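Encapsidation protein (PDB 5HD9) is the ATPase of the bacteriophage phi29 motor that packages viral DNA, probably coupling ATP hydrolysis to moving the genome into the capsid. Local coordinates at residues 49-54 against 117-122. Numbering follows the deposited sequence.
Sequences VRRYKP and FIREKD
Phe117 meets Arg51 through its backbone: Arg51 NH2 donates to Phe117 O at 2.6 Å, a short bond with an N-H...O angle of 157°. The oxygen lies close to the guanidinium plane, but the nitrogen sits well above the carbonyl plane and so misses the lone pairs. The bond to Phe117 CB points away from residues 49-54, and the ring meets that of Phe18. Arg51 reaches across because its CG is anti to the backbone N (chi1 176°) and the chain stays extended until a bend at chi3 turns the guanidinium to the carbonyl. A salt bridge from the same NH2 to Glu130 gives this buried cation a counter-charge and helps fix its rotation.

Ile118 adds little to the contact; its CB points away from residues 49-54, and the side chain lies near, without touching, the probable Walker A loop. This is the C-terminal edge of the parallel strands in the ASCE P-loop fold, where the Walker A loop also lies: strands 45-50 and 109-115 run parallel as neighbours in the central sheet, and the contact joins the chain leaving each of them.

Arg119 then curls back over Arg51. Bends at its second and third side-chain torsions bring its CG over one guanidinium face of Arg51, toward the rim, with Arg119 CD 3.6 Å from Arg51 NH1, while the two guanidinium planes stand 68° apart. The charged ends stay separated, and one water accepts from both, 3.1 Å from Arg51 NH1 and 3.0 Å from Arg119 NH1. Tyr52 comes in at nearly a right angle, its ring edge over a face of the Arg119 guanidinium, with Tyr52 CE2 3.9 Å from Arg119 NH1. Arg51 CG covers the centre of one face of that ring, and Tyr52 OH is hydrogen-bonded to the backbone oxygen of Asn125.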
loop_
_atom_site.group_PDB
_atom_site.type_symbol
_atom_site.label_atom_id
_atom_site.label_comp_id
_atom_site.label_asym_id
_atom_site.label_seq_id
_atom_site.Cartn_x
_atom_site.Cartn_y
_atom_site.Cartn_z
ATOM N N VAL A 49 -3.547 -2.961 -3.446
ATOM C CA VAL A 49 -3.210 -3.070 -4.858
ATOM C C VAL A 49 -2.024 -4.002 -5.058
ATOM O O VAL A 49 -1.027 -3.934 -4.336
ATOM C CB VAL A 49 -2.881 -1.690 -5.467
ATOM C CG1 VAL A 49 -2.526 -1.814 -6.948
ATOM C CG2 VAL A 49 -4.054 -0.739 -5.282
ATOM N N ARG A 50 -2.164 -4.887 -6.037
ATOM C CA ARG A 50 -1.050 -5.658 -6.565
ATOM C C ARG A 50 -1.062 -5.460 -8.074
ATOM O O ARG A 50 -2.102 -5.143 -8.645
ATOM C CB ARG A 50 -1.168 -7.136 -6.187
ATOM C CG ARG A 50 -1.180 -7.391 -4.679
ATOM C CD ARG A 50 0.148 -7.019 -4.033
ATOM N NE ARG A 50 1.238 -7.863 -4.521
ATOM C CZ ARG A 50 1.653 -8.982 -3.930
ATOM N NH1 ARG A 50 1.087 -9.413 -2.808
ATOM N NH2 ARG A 50 2.645 -9.676 -4.468
ATOM N N ARG A 51 0.086 -5.624 -8.718
ATOM C CA ARG A 51 0.201 -5.318 -10.139
ATOM C C ARG A 51 -0.629 -6.264 -10.999
ATOM O O ARG A 51 -1.417 -5.822 -11.840
ATOM C CB ARG A 51 1.663 -5.370 -10.577
ATOM C CG ARG A 51 1.870 -5.149 -12.065
ATOM C CD ARG A 51 3.337 -4.950 -12.396
ATOM N NE ARG A 51 3.826 -3.678 -11.871
ATOM C CZ ARG A 51 4.493 -3.525 -10.729
ATOM N NH1 ARG A 51 4.792 -4.568 -9.964
ATOM N NH2 ARG A 51 4.869 -2.312 -10.352
ATOM N N TYR A 52 -0.450 -7.564 -10.780
ATOM C CA TYR A 52 -1.094 -8.579 -11.605
ATOM C C TYR A 52 -1.998 -9.500 -10.787
ATOM O O TYR A 52 -1.809 -9.675 -9.584
ATOM C CB TYR A 52 -0.035 -9.400 -12.343
ATOM C CG TYR A 52 0.770 -8.595 -13.339
ATOM C CD1 TYR A 52 0.144 -7.891 -14.359
ATOM C CD2 TYR A 52 2.157 -8.554 -13.272
ATOM C CE1 TYR A 52 0.874 -7.157 -15.275
ATOM C CE2 TYR A 52 2.895 -7.822 -14.182
ATOM C CZ TYR A 52 2.248 -7.126 -15.183
ATOM O OH TYR A 52 2.978 -6.395 -16.093
ATOM N N LYS A 53 -2.974 -10.091 -11.466
ATOM C CA LYS A 53 -3.969 -10.956 -10.834
ATOM C C LYS A 53 -3.403 -12.136 -10.031
ATOM O O LYS A 53 -3.907 -12.434 -8.949
ATOM C CB LYS A 53 -4.926 -11.498 -11.900
ATOM C CG LYS A 53 -5.803 -10.430 -12.521
ATOM C CD LYS A 53 -6.815 -11.032 -13.476
ATOM C CE LYS A 53 -8.101 -10.224 -13.489
ATOM N NZ LYS A 53 -9.094 -10.733 -14.480
ATOM N N PRO A 54 -2.379 -12.832 -10.557
ATOM C CA PRO A 54 -1.874 -13.977 -9.788
ATOM C C PRO A 54 -1.322 -13.601 -8.418
ATOM O O PRO A 54 -1.263 -14.449 -7.527
ATOM C CB PRO A 54 -0.762 -14.535 -10.685
ATOM C CG PRO A 54 -0.383 -13.396 -11.561
ATOM C CD PRO A 54 -1.668 -12.702 -11.839
ATOM N N PHE A 117 5.693 -3.170 -5.328
ATOM C CA PHE A 117 5.471 -2.268 -6.461
ATOM C C PHE A 117 6.648 -2.204 -7.432
ATOM O O PHE A 117 6.528 -1.641 -8.521
ATOM C CB PHE A 117 5.156 -0.857 -5.958
ATOM C CG PHE A 117 6.374 -0.065 -5.553
ATOM C CD1 PHE A 117 6.930 -0.216 -4.293
ATOM C CD2 PHE A 117 6.953 0.841 -6.430
ATOM C CE1 PHE A 117 8.043 0.513 -3.918
ATOM C CE2 PHE A 117 8.068 1.575 -6.060
ATOM C CZ PHE A 117 8.611 1.411 -4.801
ATOM N N ILE A 118 7.786 -2.763 -7.036
ATOM C CA ILE A 118 8.942 -2.849 -7.922
ATOM C C ILE A 118 8.972 -4.231 -8.566
ATOM O O ILE A 118 8.943 -5.241 -7.860
ATOM C CB ILE A 118 10.266 -2.598 -7.165
ATOM C CG1 ILE A 118 10.295 -1.177 -6.597
ATOM C CG2 ILE A 118 11.465 -2.818 -8.088
ATOM C CD1 ILE A 118 11.456 -0.912 -5.654
ATOM N N ARG A 119 9.016 -4.279 -9.896
ATOM C CA ARG A 119 9.123 -5.555 -10.587
ATOM C C ARG A 119 10.460 -6.163 -10.195
ATOM O O ARG A 119 11.512 -5.772 -10.702
ATOM C CB ARG A 119 8.996 -5.390 -12.100
ATOM C CG ARG A 119 7.562 -5.267 -12.586
ATOM C CD ARG A 119 6.744 -6.532 -12.319
ATOM N NE ARG A 119 7.164 -7.661 -13.143
ATOM C CZ ARG A 119 6.729 -8.906 -12.981
ATOM N NH1 ARG A 119 5.867 -9.195 -12.014
ATOM N NH2 ARG A 119 7.160 -9.868 -13.783
ATOM N N GLU A 120 10.390 -7.141 -9.295
ATOM C CA GLU A 120 11.513 -7.488 -8.434
ATOM C C GLU A 120 12.167 -8.812 -8.801
ATOM O O GLU A 120 11.565 -9.860 -8.571
ATOM C CB GLU A 120 11.029 -7.550 -6.971
ATOM C CG GLU A 120 12.047 -8.111 -5.956
ATOM C CD GLU A 120 11.397 -8.707 -4.709
ATOM O OE1 GLU A 120 10.164 -8.926 -4.704
ATOM O OE2 GLU A 120 12.128 -8.952 -3.724
ATOM N N LYS A 121 13.372 -8.800 -9.374
ATOM C CA LYS A 121 13.993 -7.659 -10.046
ATOM C C LYS A 121 13.922 -8.011 -11.518
ATOM O O LYS A 121 14.216 -7.200 -12.402
ATOM C CB LYS A 121 15.460 -7.450 -9.611
ATOM C CG LYS A 121 15.846 -8.101 -8.284
ATOM C CD LYS A 121 15.163 -7.400 -7.121
ATOM C CE LYS A 121 16.004 -6.279 -6.542
ATOM N NZ LYS A 121 16.864 -6.768 -5.433
ATOM N N ASP A 122 13.490 -9.249 -11.746
ATOM C CA ASP A 122 13.922 -10.052 -12.883
ATOM C C ASP A 122 13.708 -9.396 -14.240
ATOM O O ASP A 122 14.503 -9.599 -15.162
ATOM C CB ASP A 122 13.209 -11.407 -12.848
ATOM C CG ASP A 122 14.099 -12.545 -13.302
ATOM O OD1 ASP A 122 14.741 -12.416 -14.365
ATOM O OD2 ASP A 122 14.166 -13.564 -12.585
HETATM O O HOH W 1 4.497 -7.625 -9.914
#